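Local coordinates for spindle assembly checkpoint serine/threonine-protein kinase BUB1 (PDB 3ESL), which delays anaphase until chromosomes are bioriented, as a spindle-checkpoint kinase of which this chain is the conserved N-terminal, TPR-like domain, at residues Y66-E71 / F106-G111; L124-Q129 / E160-E165; Q10-Y15 / T42-V47; Q17-D22 / M60-I65. All coordinates share one frame; numbering follows the deposited sequence. Where two conformers were deposited one is given.

The four contacts lie in series along an all-helical TPR-like domain, except that interactions 3 and 4 alternate their segments. These two share helix 4-21, with centres about 15 Å apart. Interaction 3 joins that helix to helix 29-47, and interaction 4 joins it to helix 49-67. Interaction 1 takes up the end of helix 49-67 and ties it to the end of helix 95-108; its centre is about 16 Å from that of interaction 4. Interaction 2 links helices 115-127 and 149-165, about 40 Å from interaction 3, centre to centre, on the opposite side of the chain's centre. In each contact one long lysine or arginine side chain spans the gap between segments.

Interaction 1: residues Y66-E71 / F106-G111; sequences YIQDME and FNKGIG
Q68 meets K108 and I110 where two helices come to their ends. Its backbone O lies 3.8 Å from K108 CE and 4.2 Å from I110 CD1. The Q68 chain is extended beyond CG and crosses the lysine chain at a slant. Its NE2 is 4.1 Å from K108 CE and makes a weak hydrogen bond to Y104, one turn earlier on helix 95-108. D69 follows and carries the charge. Its CB points away from the other segment, but CG lies beside the backbone N (chi1 -74°), which swings the carboxylate back toward the lysine. D69 OD1 accepts a hydrogen bond from K108 NZ at 2.8 Å, part of a salt bridge and nearly in line with its C-O bond. K108 bends at its last two torsions (chi3 86°, chi4 80°), and these turns carry NZ to the acid. With an alanine in place of K108, D69 would probably lose this charge partner. On the other side, G109 has positive phi and ends helix 95-108 in a Schellman motif. The arrangement is thus a pairing of two helix ends within the TPR-like helical array, one running into a type I beta turn (I67 to M70), the other closed by a Schellman motif.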
loop_
_atom_site.group_PDB
_atom_site.type_symbol
_atom_site.label_atom_id
_atom_site.label_comp_id
_atom_site.label_asym_id
_atom_site.label_seq_id
_atom_site.Cartn_x
_atom_site.Cartn_y
_atom_site.Cartn_z
ATOM N N TYR A 66 -0.987 -11.733 -6.790
ATOM C CA TYR A 66 -0.104 -12.894 -6.860
ATOM C C TYR A 66 0.670 -13.127 -5.557
ATOM O O TYR A 66 0.807 -14.263 -5.093
ATOM C CB TYR A 66 0.871 -12.748 -8.017
ATOM C CG TYR A 66 1.631 -14.013 -8.340
ATOM C CD1 TYR A 66 1.088 -14.963 -9.206
ATOM C CD2 TYR A 66 2.887 -14.255 -7.794
ATOM C CE1 TYR A 66 1.784 -16.120 -9.513
ATOM C CE2 TYR A 66 3.587 -15.413 -8.090
ATOM C CZ TYR A 66 3.032 -16.337 -8.953
ATOM O OH TYR A 66 3.733 -17.489 -9.258
ATOM N N ILE A 67 1.161 -12.043 -4.970
ATOM C CA ILE A 67 2.067 -12.135 -3.838
ATOM C C ILE A 67 1.317 -12.198 -2.481
ATOM O O ILE A 67 1.855 -12.730 -1.501
ATOM C CB ILE A 67 3.102 -10.966 -3.875
ATOM C CG1 ILE A 67 3.905 -10.965 -5.197
ATOM C CG2 ILE A 67 4.002 -10.970 -2.617
ATOM C CD1 ILE A 67 4.952 -12.096 -5.354
ATOM N N GLN A 68 0.072 -11.712 -2.439
ATOM C CA GLN A 68 -0.649 -11.496 -1.159
ATOM C C GLN A 68 -0.809 -12.718 -0.241
ATOM O O GLN A 68 -0.816 -12.569 0.984
ATOM C CB GLN A 68 -2.027 -10.861 -1.372
ATOM C CG GLN A 68 -3.033 -11.758 -2.125
ATOM C CD GLN A 68 -4.451 -11.206 -2.154
ATOM O OE1 GLN A 68 -5.325 -11.743 -2.851
ATOM N NE2 GLN A 68 -4.688 -10.136 -1.407
ATOM N N ASP A 69 -0.965 -13.898 -0.817
ATOM C CA ASP A 69 -1.220 -15.079 0.020
ATOM C C ASP A 69 0.065 -15.833 0.378
ATOM O O ASP A 69 0.025 -16.804 1.148
ATOM C CB ASP A 69 -2.280 -16.000 -0.603
ATOM C CG ASP A 69 -3.706 -15.439 -0.480
ATOM O OD1 ASP A 69 -4.055 -14.867 0.576
ATOM O OD2 ASP A 69 -4.485 -15.589 -1.441
ATOM N N MET A 70 1.197 -15.361 -0.162
ATOM C CA MET A 70 2.511 -15.851 0.232
ATOM C C MET A 70 2.876 -15.199 1.560
ATOM O O MET A 70 3.272 -14.014 1.600
ATOM C CB MET A 70 3.568 -15.514 -0.824
ATOM C CG MET A 70 3.379 -16.229 -2.150
ATOM S SD MET A 70 4.661 -15.750 -3.318
ATOM C CE MET A 70 4.261 -16.805 -4.705
ATOM N N GLU A 71 2.748 -15.976 2.632
ATOM C CA GLU A 71 2.986 -15.503 3.997
ATOM C C GLU A 71 4.399 -14.973 4.201
ATOM O O GLU A 71 4.631 -14.103 5.051
ATOM C CB GLU A 71 2.703 -16.622 5.004
ATOM C CG GLU A 71 1.230 -16.997 5.110
ATOM C CD GLU A 71 0.968 -18.086 6.136
ATOM O OE1 GLU A 71 1.388 -19.245 5.910
ATOM O OE2 GLU A 71 0.326 -17.783 7.163
ATOM N N PHE A 106 -4.260 -5.046 7.041
ATOM C CA PHE A 106 -4.188 -5.274 8.491
ATOM C C PHE A 106 -4.708 -6.680 8.834
ATOM O O PHE A 106 -4.067 -7.438 9.558
ATOM C CB PHE A 106 -4.970 -4.199 9.248
ATOM C CG PHE A 106 -4.781 -4.257 10.743
ATOM C CD1 PHE A 106 -3.673 -3.662 11.344
ATOM C CD2 PHE A 106 -5.710 -4.912 11.546
ATOM C CE1 PHE A 106 -3.488 -3.719 12.733
ATOM C CE2 PHE A 106 -5.539 -4.974 12.936
ATOM C CZ PHE A 106 -4.423 -4.375 13.527
ATOM N N ASN A 107 -5.856 -7.026 8.254
ATOM C CA ASN A 107 -6.480 -8.340 8.457
ATOM C C ASN A 107 -5.596 -9.508 8.013
ATOM O O ASN A 107 -5.608 -10.571 8.636
ATOM C CB ASN A 107 -7.813 -8.404 7.714
ATOM C CG ASN A 107 -8.577 -9.705 7.986
ATOM O OD1 ASN A 107 -8.747 -10.541 7.094
ATOM N ND2 ASN A 107 -9.021 -9.874 9.217
ATOM N N LYS A 108 -4.839 -9.304 6.936
ATOM C CA LYS A 108 -3.944 -10.334 6.410
ATOM C C LYS A 108 -2.538 -10.314 7.028
ATOM O O LYS A 108 -1.700 -11.160 6.703
ATOM C CB LYS A 108 -3.847 -10.218 4.889
ATOM C CG LYS A 108 -5.139 -10.594 4.163
ATOM C CD LYS A 108 -4.939 -10.675 2.655
ATOM C CE LYS A 108 -4.428 -12.035 2.196
ATOM N NZ LYS A 108 -5.509 -13.057 2.114
ATOM N N GLY A 109 -2.284 -9.356 7.913
ATOM C CA GLY A 109 -0.955 -9.188 8.512
ATOM C C GLY A 109 0.093 -8.654 7.547
ATOM O O GLY A 109 1.305 -8.828 7.767
ATOM N N ILE A 110 -0.360 -7.996 6.485
ATOM C CA ILE A 110 0.554 -7.358 5.540
ATOM C C ILE A 110 1.016 -6.003 6.076
ATOM O O ILE A 110 0.222 -5.072 6.218
ATOM C CB ILE A 110 -0.072 -7.239 4.118
ATOM C CG1 ILE A 110 -0.348 -8.644 3.557
ATOM C CG2 ILE A 110 0.853 -6.467 3.146
ATOM C CD1 ILE A 110 -1.313 -8.648 2.392
ATOM N N GLY A 111 2.307 -5.904 6.380
ATOM C CA GLY A 111 2.901 -4.655 6.824
ATOM C C GLY A 111 2.752 -4.350 8.307
ATOM O O GLY A 111 3.213 -3.319 8.776
#

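Interaction 2: residues L124-Q129 / E160-E165; sequences LLENAQ and EDRLRE
E126 and R162 form a two-bond salt bridge. The arginine presents its side, NE and NH2, and gives one bond to each carboxylate oxygen. R162 NE reaches E126 OE2 at 2.8 Å, with an almost straight N-H...O angle of 172°. R162 NH2 reaches E126 OE1 at 2.9 Å, a little more bent. Both oxygens use their syn lone pairs. The acid lies at the edge of the guanidinium, and the two planes are 14° apart, nearly coplanar. Two bonds of this kind limit the rotation of both groups. The extended glutamate, with CG anti to the backbone N (chi1 167°), reaches straight out from its helix to the arginine, whose bend at chi3 turns its NE edge to the acid. The two side chains cross at about a right angle. Outside the ion pair there is little packing between the segments: the backbones stay apart, with E126 CA and L163 CA 9.7 Å from each other. On the second segment, R164 NH2 bonds to D161 OD1 at 3.0 Å along the same helix. The contact is at the surface and bridges helices 115-127 and 149-165. Helix 131-143 comes between them in sequence and touches both: L125 packs on its A134 and L137, and L163 on its F131. Helix 95-108 lies against L124.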
loop_
_atom_site.group_PDB
_atom_site.type_symbol
_atom_site.label_atom_id
_atom_site.label_comp_id
_atom_site.label_asym_id
_atom_site.label_seq_id
_atom_site.Cartn_x
_atom_site.Cartn_y
_atom_site.Cartn_z
ATOM N N LEU A 124 -3.512 8.789 6.459
ATOM C CA LEU A 124 -4.828 8.752 5.807
ATOM C C LEU A 124 -5.924 9.217 6.776
ATOM O O LEU A 124 -6.760 10.064 6.418
ATOM C CB LEU A 124 -5.134 7.340 5.265
ATOM C CG LEU A 124 -6.491 7.190 4.567
ATOM C CD1 LEU A 124 -6.452 7.750 3.168
ATOM C CD2 LEU A 124 -6.929 5.729 4.546
ATOM N N LEU A 125 -5.920 8.665 7.988
ATOM C CA LEU A 125 -6.927 8.997 8.984
ATOM C C LEU A 125 -6.785 10.457 9.400
ATOM O O LEU A 125 -7.790 11.142 9.574
ATOM C CB LEU A 125 -6.815 8.099 10.208
ATOM C CG LEU A 125 -7.099 6.609 10.001
ATOM C CD1 LEU A 125 -7.053 5.875 11.333
ATOM C CD2 LEU A 125 -8.449 6.409 9.296
ATOM N N GLU A 126 -5.541 10.916 9.542
ATOM C CA GLU A 126 -5.288 12.327 9.895
ATOM C C GLU A 126 -5.905 13.294 8.878
ATOM O O GLU A 126 -6.642 14.228 9.258
ATOM C CB GLU A 126 -3.783 12.591 10.068
ATOM C CG GLU A 126 -3.443 14.091 10.131
ATOM C CD GLU A 126 -1.968 14.385 10.330
ATOM O OE1 GLU A 126 -1.119 13.466 10.199
ATOM O OE2 GLU A 126 -1.658 15.561 10.629
ATOM N N ASN A 127 -5.609 13.072 7.601
ATOM C CA ASN A 127 -6.152 13.884 6.512
ATOM C C ASN A 127 -7.679 13.834 6.453
ATOM O O ASN A 127 -8.324 14.825 6.088
ATOM C CB ASN A 127 -5.542 13.487 5.167
ATOM C CG ASN A 127 -4.053 13.810 5.075
ATOM O OD1 ASN A 127 -3.554 14.706 5.754
ATOM N ND2 ASN A 127 -3.345 13.083 4.224
ATOM N N ALA A 128 -8.246 12.690 6.834
ATOM C CA ALA A 128 -9.702 12.528 6.894
ATOM C C ALA A 128 -10.270 13.089 8.189
ATOM O O ALA A 128 -11.464 12.960 8.449
ATOM C CB ALA A 128 -10.093 11.065 6.752
ATOM N N GLN A 129 -9.406 13.688 9.009
ATOM C CA GLN A 129 -9.804 14.308 10.275
ATOM C C GLN A 129 -10.302 13.325 11.343
ATOM O O GLN A 129 -11.076 13.688 12.230
ATOM C CB GLN A 129 -10.807 15.464 10.045
ATOM C CG GLN A 129 -10.440 16.387 8.905
ATOM C CD GLN A 129 -11.440 16.323 7.780
ATOM O OE1 GLN A 129 -12.622 16.615 7.980
ATOM N NE2 GLN A 129 -10.978 15.984 6.585
ATOM N N GLU A 160 1.818 14.906 17.293
ATOM C CA GLU A 160 1.365 15.615 18.492
ATOM C C GLU A 160 1.583 17.133 18.386
ATOM O O GLU A 160 0.782 17.909 18.907
ATOM C CB GLU A 160 2.004 15.025 19.750
ATOM C CG GLU A 160 1.505 13.615 20.041
ATOM C CD GLU A 160 2.216 12.930 21.195
ATOM O OE1 GLU A 160 3.361 13.315 21.525
ATOM O OE2 GLU A 160 1.628 11.988 21.769
ATOM N N ASP A 161 2.645 17.541 17.688
ATOM C CA ASP A 161 2.906 18.953 17.404
ATOM C C ASP A 161 1.854 19.539 16.466
ATOM O O ASP A 161 1.461 20.700 16.614
ATOM C CB ASP A 161 4.288 19.141 16.777
ATOM C CG ASP A 161 5.417 18.855 17.741
ATOM O OD1 ASP A 161 5.202 18.937 18.974
ATOM O OD2 ASP A 161 6.530 18.550 17.256
ATOM N N ARG A 162 1.416 18.741 15.494
ATOM C CA ARG A 162 0.359 19.172 14.578
ATOM C C ARG A 162 -0.980 19.252 15.298
ATOM O O ARG A 162 -1.778 20.154 15.027
ATOM C CB ARG A 162 0.278 18.261 13.348
ATOM C CG ARG A 162 1.531 18.305 12.475
ATOM C CD ARG A 162 1.299 17.725 11.078
ATOM N NE ARG A 162 0.998 16.288 11.090
ATOM C CZ ARG A 162 1.909 15.324 11.196
ATOM N NH1 ARG A 162 3.200 15.619 11.321
ATOM N NH2 ARG A 162 1.527 14.052 11.182
ATOM N N LEU A 163 -1.207 18.318 16.226
ATOM C CA LEU A 163 -2.426 18.282 17.033
ATOM C C LEU A 163 -2.561 19.532 17.897
ATOM O O LEU A 163 -3.646 20.119 17.989
ATOM C CB LEU A 163 -2.456 17.022 17.908
ATOM C CG LEU A 163 -3.451 15.886 17.602
ATOM C CD1 LEU A 163 -3.909 15.818 16.140
ATOM C CD2 LEU A 163 -2.916 14.538 18.070
ATOM N N ARG A 164 -1.450 19.941 18.511
ATOM C CA ARG A 164 -1.414 21.155 19.336
ATOM C C ARG A 164 -1.693 22.428 18.536
ATOM O O ARG A 164 -2.341 23.346 19.044
ATOM C CB ARG A 164 -0.085 21.268 20.080
ATOM C CG ARG A 164 -0.021 20.407 21.330
ATOM C CD ARG A 164 1.178 20.773 22.199
ATOM N NE ARG A 164 2.404 20.127 21.735
ATOM C CZ ARG A 164 2.818 18.926 22.135
ATOM N NH1 ARG A 164 2.106 18.225 23.013
ATOM N NH2 ARG A 164 3.946 18.422 21.653
ATOM N N GLU A 165 -1.212 22.467 17.291
ATOM C CA GLU A 165 -1.473 23.572 16.358
ATOM C C GLU A 165 -2.948 23.698 15.944
ATOM O O GLU A 165 -3.361 24.740 15.418
ATOM C CB GLU A 165 -0.579 23.457 15.114
ATOM C CG GLU A 165 0.894 23.763 15.387
ATOM C CD GLU A 165 1.782 23.559 14.174
ATOM O OE1 GLU A 165 1.863 22.413 13.671
ATOM O OE2 GLU A 165 2.412 24.545 13.728
#

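Interaction 3: residues Q10-Y15 / T42-V47; sequences QTKIAY and TSYIEV
Y44 reaches from helix 29-47 to K12 of helix 4-21. It sits where the helix has a wider pi-type turn, at residues 42-44. Its CG is anti to the backbone N (chi1 -167°), which carries the ring toward the other helix. Y44 OH receives a hydrogen bond from K12 NZ at 2.7 Å. The lysine approaches the ring obliquely, and its chain also touches the phenol end: K12 CD lies 3.8 Å from Y44 CZ. A bend at chi3 (77°) in an otherwise extended lysine brings NZ to the hydroxyl. The same hydroxyl hydrogen-bonds to S51 OG, so it has two polar partners. A leucine at K12 would probably cost the hydroxyl its ammonium donor, leaving S51 to hold it. Further along, V47 N bonds to Y44 O at 3.2 Å. The contact lies between helices 4-21 and 29-47, with helix 49-67 alongside: S51 also touches K12, and V55 packs on Y44. W39 and Y36 of helix 29-47 also touch the lysine side chain.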
loop_
_atom_site.group_PDB
_atom_site.type_symbol
_atom_site.label_atom_id
_atom_site.label_comp_id
_atom_site.label_asym_id
_atom_site.label_seq_id
_atom_site.Cartn_x
_atom_site.Cartn_y
_atom_site.Cartn_z
ATOM N N GLN A 10 8.296 -4.181 -27.511
ATOM C CA GLN A 10 8.901 -5.505 -27.407
ATOM C C GLN A 10 9.244 -5.795 -25.946
ATOM O O GLN A 10 9.078 -6.919 -25.481
ATOM C CB GLN A 10 10.158 -5.606 -28.267
ATOM C CG GLN A 10 9.857 -5.491 -29.753
ATOM C CD GLN A 10 11.094 -5.578 -30.617
ATOM O OE1 GLN A 10 12.172 -5.117 -30.242
ATOM N NE2 GLN A 10 10.939 -6.167 -31.791
ATOM N N THR A 11 9.720 -4.766 -25.245
ATOM C CA THR A 11 10.113 -4.914 -23.844
ATOM C C THR A 11 8.886 -5.257 -23.004
ATOM O O THR A 11 8.960 -6.135 -22.136
ATOM C CB THR A 11 10.847 -3.673 -23.298
ATOM O OG1 THR A 11 12.089 -3.504 -23.997
ATOM C CG2 THR A 11 11.173 -3.837 -21.809
ATOM N N LYS A 12 7.769 -4.587 -23.291
ATOM C CA LYS A 12 6.502 -4.858 -22.618
ATOM C C LYS A 12 6.086 -6.312 -22.803
ATOM O O LYS A 12 5.742 -7.006 -21.840
ATOM C CB LYS A 12 5.394 -3.903 -23.101
ATOM C CG LYS A 12 4.053 -4.166 -22.435
ATOM C CD LYS A 12 3.003 -3.100 -22.744
ATOM C CE LYS A 12 2.426 -3.263 -24.138
ATOM N NZ LYS A 12 1.304 -2.295 -24.366
ATOM N N ILE A 13 6.130 -6.788 -24.046
ATOM C CA ILE A 13 5.757 -8.166 -24.323
ATOM C C ILE A 13 6.739 -9.159 -23.685
ATOM O O ILE A 13 6.323 -10.205 -23.193
ATOM C CB ILE A 13 5.587 -8.417 -25.851
ATOM C CG1 ILE A 13 4.435 -7.545 -26.379
ATOM C CG2 ILE A 13 5.328 -9.899 -26.123
ATOM C CD1 ILE A 13 4.294 -7.528 -27.893
ATOM N N ALA A 14 8.032 -8.825 -23.693
ATOM C CA ALA A 14 9.044 -9.651 -23.044
ATOM C C ALA A 14 8.718 -9.834 -21.546
ATOM O O ALA A 14 8.763 -10.952 -21.027
ATOM C CB ALA A 14 10.447 -9.055 -23.247
ATOM N N TYR A 15 8.371 -8.740 -20.872
ATOM C CA TYR A 15 7.991 -8.826 -19.450
ATOM C C TYR A 15 6.714 -9.639 -19.247
ATOM O O TYR A 15 6.628 -10.467 -18.335
ATOM C CB TYR A 15 7.841 -7.434 -18.856
ATOM C CG TYR A 15 9.121 -6.869 -18.274
ATOM C CD1 TYR A 15 9.750 -7.491 -17.185
ATOM C CD2 TYR A 15 9.685 -5.699 -18.775
ATOM C CE1 TYR A 15 10.918 -6.971 -16.629
ATOM C CE2 TYR A 15 10.865 -5.178 -18.228
ATOM C CZ TYR A 15 11.471 -5.823 -17.153
ATOM O OH TYR A 15 12.631 -5.321 -16.598
ATOM N N THR A 42 8.698 4.406 -15.563
ATOM C CA THR A 42 9.757 5.282 -16.044
ATOM C C THR A 42 9.748 5.326 -17.575
ATOM O O THR A 42 9.354 6.329 -18.166
ATOM C CB THR A 42 11.147 4.884 -15.492
ATOM O OG1 THR A 42 11.435 3.522 -15.835
ATOM C CG2 THR A 42 11.196 5.054 -13.966
ATOM N N SER A 43 10.123 4.225 -18.208
ATOM C CA SER A 43 10.303 4.199 -19.652
ATOM C C SER A 43 8.996 4.269 -20.439
ATOM O O SER A 43 8.849 5.103 -21.340
ATOM C CB SER A 43 11.116 2.973 -20.061
ATOM O OG SER A 43 12.407 3.035 -19.483
ATOM N N TYR A 44 8.047 3.408 -20.088
ATOM C CA TYR A 44 6.828 3.245 -20.881
ATOM C C TYR A 44 5.852 4.423 -20.766
ATOM O O TYR A 44 5.351 4.919 -21.777
ATOM C CB TYR A 44 6.141 1.920 -20.527
ATOM C CG TYR A 44 5.057 1.495 -21.489
ATOM C CD1 TYR A 44 5.349 1.197 -22.826
ATOM C CD2 TYR A 44 3.741 1.372 -21.061
ATOM C CE1 TYR A 44 4.337 0.797 -23.712
ATOM C CE2 TYR A 44 2.726 0.978 -21.932
ATOM C CZ TYR A 44 3.029 0.695 -23.251
ATOM O OH TYR A 44 2.016 0.310 -24.097
ATOM N N ILE A 45 5.597 4.871 -19.538
ATOM C CA ILE A 45 4.655 5.962 -19.279
ATOM C C ILE A 45 5.158 7.329 -19.796
ATOM O O ILE A 45 4.360 8.241 -20.024
ATOM C CB ILE A 45 4.271 6.014 -17.769
ATOM C CG1 ILE A 45 2.837 6.524 -17.574
ATOM C CG2 ILE A 45 5.293 6.808 -16.964
ATOM C CD1 ILE A 45 2.205 6.081 -16.259
ATOM N N GLU A 46 6.474 7.459 -19.975
ATOM C CA GLU A 46 7.081 8.674 -20.540
ATOM C C GLU A 46 6.784 8.844 -22.031
ATOM O O GLU A 46 6.807 9.963 -22.549
ATOM C CB GLU A 46 8.597 8.687 -20.312
ATOM C CG GLU A 46 9.090 9.705 -19.276
ATOM C CD GLU A 46 9.013 9.214 -17.833
ATOM O OE1 GLU A 46 7.932 8.751 -17.400
ATOM O OE2 GLU A 46 10.038 9.304 -17.120
ATOM N N VAL A 47 6.510 7.734 -22.710
ATOM C CA VAL A 47 6.269 7.731 -24.154
ATOM C C VAL A 47 4.772 7.612 -24.484
ATOM O O VAL A 47 4.287 8.248 -25.427
ATOM C CB VAL A 47 7.118 6.635 -24.859
ATOM C CG1 VAL A 47 6.825 6.564 -26.352
ATOM C CG2 VAL A 47 8.603 6.902 -24.637
#

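Interaction 4: residues Q17-D22 / M60-I65; sequences QRLLND and MERCLI
L19 and R62 face each other from two helical segments whose backbones stay well apart. Their CA atoms are 9.8 Å from each other, the shortest such distance between the segments. Residues 17-21 are the last part of helix 4-21, with N21 N bonded to Q17 O at 2.8 Å. Residues 60-65 lie within helix 49-67, which runs on beyond them. Side chains therefore do the bridging, and they do it without any hydrogen bond across the segments. R62 stretches over, bent at chi3 (82°), and sets its guanidinium against L19. The methyl L19 CD1 rests over one face of that group, 3.7 Å from R62 CZ and offset toward the rim. L19 CB adds a contact of 3.8 Å to R62 NH2. This is apolar packing on a flat cation. L20 comes from the next position on the helix and approaches obliquely, with CD2 4.2 Å from R62 NH2. The charged end of R62 has its polar partner just before the first segment: NH1 forms a salt bridge with E16. In this conformer, the salt bridge and the L19 face contact probably both keep the guanidinium against helix 4-21. Around this pair, helix 29-47 follows helix 4-21 in the chain and meets C63 through L30 and F33. Helix 77-90 packs on C63 and L64 through I82. F198 of helix 193-200 lies against R62 and I65, so the C-terminal helix also joins this part of the array.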
loop_
_atom_site.group_PDB
_atom_site.type_symbol
_atom_site.label_atom_id
_atom_site.label_comp_id
_atom_site.label_asym_id
_atom_site.label_seq_id
_atom_site.Cartn_x
_atom_site.Cartn_y
_atom_site.Cartn_z
ATOM N N GLN A 17 5.548 -12.043 -21.077
ATOM C CA GLN A 17 5.898 -13.452 -21.249
ATOM C C GLN A 17 6.612 -14.031 -20.036
ATOM O O GLN A 17 6.357 -15.165 -19.649
ATOM C CB GLN A 17 6.753 -13.649 -22.502
ATOM C CG GLN A 17 5.965 -13.491 -23.796
ATOM C CD GLN A 17 6.838 -13.620 -25.028
ATOM O OE1 GLN A 17 6.350 -13.520 -26.156
ATOM N NE2 GLN A 17 8.134 -13.833 -24.824
ATOM N N ARG A 18 7.516 -13.246 -19.450
ATOM C CA ARG A 18 8.229 -13.658 -18.242
ATOM C C ARG A 18 7.273 -13.893 -17.071
ATOM O O ARG A 18 7.461 -14.835 -16.300
ATOM C CB ARG A 18 9.301 -12.631 -17.871
ATOM C CG ARG A 18 10.501 -12.622 -18.817
ATOM C CD ARG A 18 11.582 -11.666 -18.336
ATOM N NE ARG A 18 12.281 -12.214 -17.180
ATOM C CZ ARG A 18 13.148 -11.546 -16.418
ATOM N NH1 ARG A 18 13.431 -10.273 -16.667
ATOM N NH2 ARG A 18 13.723 -12.159 -15.385
ATOM N N LEU A 19 6.252 -13.046 -16.946
ATOM C CA LEU A 19 5.236 -13.243 -15.907
ATOM C C LEU A 19 4.524 -14.577 -16.104
ATOM O O LEU A 19 4.225 -15.277 -15.135
ATOM C CB LEU A 19 4.221 -12.100 -15.878
ATOM C CG LEU A 19 4.707 -10.698 -15.475
ATOM C CD1 LEU A 19 3.576 -9.699 -15.564
ATOM C CD2 LEU A 19 5.318 -10.700 -14.059
ATOM N N LEU A 20 4.260 -14.933 -17.362
ATOM C CA LEU A 20 3.603 -16.214 -17.649
ATOM C C LEU A 20 4.522 -17.422 -17.500
ATOM O O LEU A 20 4.079 -18.479 -17.048
ATOM C CB LEU A 20 2.972 -16.218 -19.050
ATOM C CG LEU A 20 1.908 -15.179 -19.395
ATOM C CD1 LEU A 20 1.460 -15.389 -20.843
ATOM C CD2 LEU A 20 0.704 -15.227 -18.442
ATOM N N ASN A 21 5.787 -17.268 -17.886
ATOM C CA ASN A 21 6.726 -18.386 -17.981
ATOM C C ASN A 21 7.629 -18.584 -16.765
ATOM O O ASN A 21 7.975 -19.716 -16.433
ATOM C CB ASN A 21 7.639 -18.219 -19.201
ATOM C CG ASN A 21 6.899 -18.341 -20.526
ATOM O OD1 ASN A 21 5.762 -18.823 -20.590
ATOM N ND2 ASN A 21 7.552 -17.899 -21.596
ATOM N N ASP A 22 8.052 -17.484 -16.145
ATOM C CA ASP A 22 9.137 -17.540 -15.159
ATOM C C ASP A 22 8.723 -17.430 -13.688
ATOM O O ASP A 22 9.421 -17.970 -12.820
ATOM C CB ASP A 22 10.206 -16.484 -15.469
ATOM C CG ASP A 22 10.909 -16.722 -16.800
ATOM O OD1 ASP A 22 10.813 -17.837 -17.358
ATOM O OD2 ASP A 22 11.572 -15.778 -17.283
ATOM N N MET A 60 0.309 -3.634 -11.236
ATOM C CA MET A 60 0.397 -3.481 -9.780
ATOM C C MET A 60 -0.667 -4.378 -9.135
ATOM O O MET A 60 -0.408 -5.043 -8.133
ATOM C CB MET A 60 0.217 -2.023 -9.370
ATOM C CG MET A 60 1.403 -1.156 -9.751
ATOM S SD MET A 60 1.178 0.542 -9.215
ATOM C CE MET A 60 1.424 0.343 -7.468
ATOM N N GLU A 61 -1.856 -4.413 -9.735
ATOM C CA GLU A 61 -2.933 -5.261 -9.221
ATOM C C GLU A 61 -2.544 -6.738 -9.308
ATOM O O GLU A 61 -2.755 -7.498 -8.348
ATOM C CB GLU A 61 -4.241 -4.986 -9.968
ATOM C CG GLU A 61 -4.794 -3.623 -9.674
ATOM C CD GLU A 61 -6.133 -3.377 -10.343
ATOM O OE1 GLU A 61 -6.625 -4.292 -11.040
ATOM O OE2 GLU A 61 -6.673 -2.269 -10.151
ATOM N N ARG A 62 -1.979 -7.142 -10.444
ATOM C CA ARG A 62 -1.482 -8.513 -10.613
ATOM C C ARG A 62 -0.457 -8.861 -9.538
ATOM O O ARG A 62 -0.517 -9.940 -8.934
ATOM C CB ARG A 62 -0.869 -8.708 -12.004
ATOM C CG ARG A 62 -1.893 -8.916 -13.101
ATOM C CD ARG A 62 -1.215 -8.920 -14.469
ATOM N NE ARG A 62 -0.636 -10.219 -14.800
ATOM C CZ ARG A 62 -0.023 -10.485 -15.953
ATOM N NH1 ARG A 62 0.095 -9.538 -16.863
ATOM N NH2 ARG A 62 0.470 -11.693 -16.193
ATOM N N CYS A 63 0.473 -7.937 -9.299
ATOM C CA CYS A 63 1.510 -8.135 -8.280
ATOM C C CYS A 63 0.876 -8.368 -6.904
ATOM O O CYS A 63 1.185 -9.348 -6.213
ATOM C CB CYS A 63 2.416 -6.910 -8.232
ATOM S SG CYS A 63 3.624 -6.999 -6.899
ATOM N N LEU A 64 -0.017 -7.464 -6.511
ATOM C CA LEU A 64 -0.628 -7.550 -5.174
ATOM C C LEU A 64 -1.374 -8.873 -4.996
ATOM O O LEU A 64 -1.228 -9.558 -3.974
ATOM C CB LEU A 64 -1.546 -6.363 -4.928
ATOM C CG LEU A 64 -0.825 -5.007 -4.907
ATOM C CD1 LEU A 64 -1.820 -3.854 -4.658
ATOM C CD2 LEU A 64 0.316 -4.995 -3.869
ATOM N N ILE A 65 -2.122 -9.249 -6.028
ATOM C CA ILE A 65 -2.924 -10.483 -6.010
ATOM C C ILE A 65 -2.045 -11.728 -5.983
ATOM O O ILE A 65 -2.302 -12.662 -5.220
ATOM C CB ILE A 65 -3.919 -10.510 -7.206
ATOM C CG1 ILE A 65 -5.000 -9.440 -7.012
ATOM C CG2 ILE A 65 -4.537 -11.918 -7.404
ATOM C CD1 ILE A 65 -5.855 -9.621 -5.763
#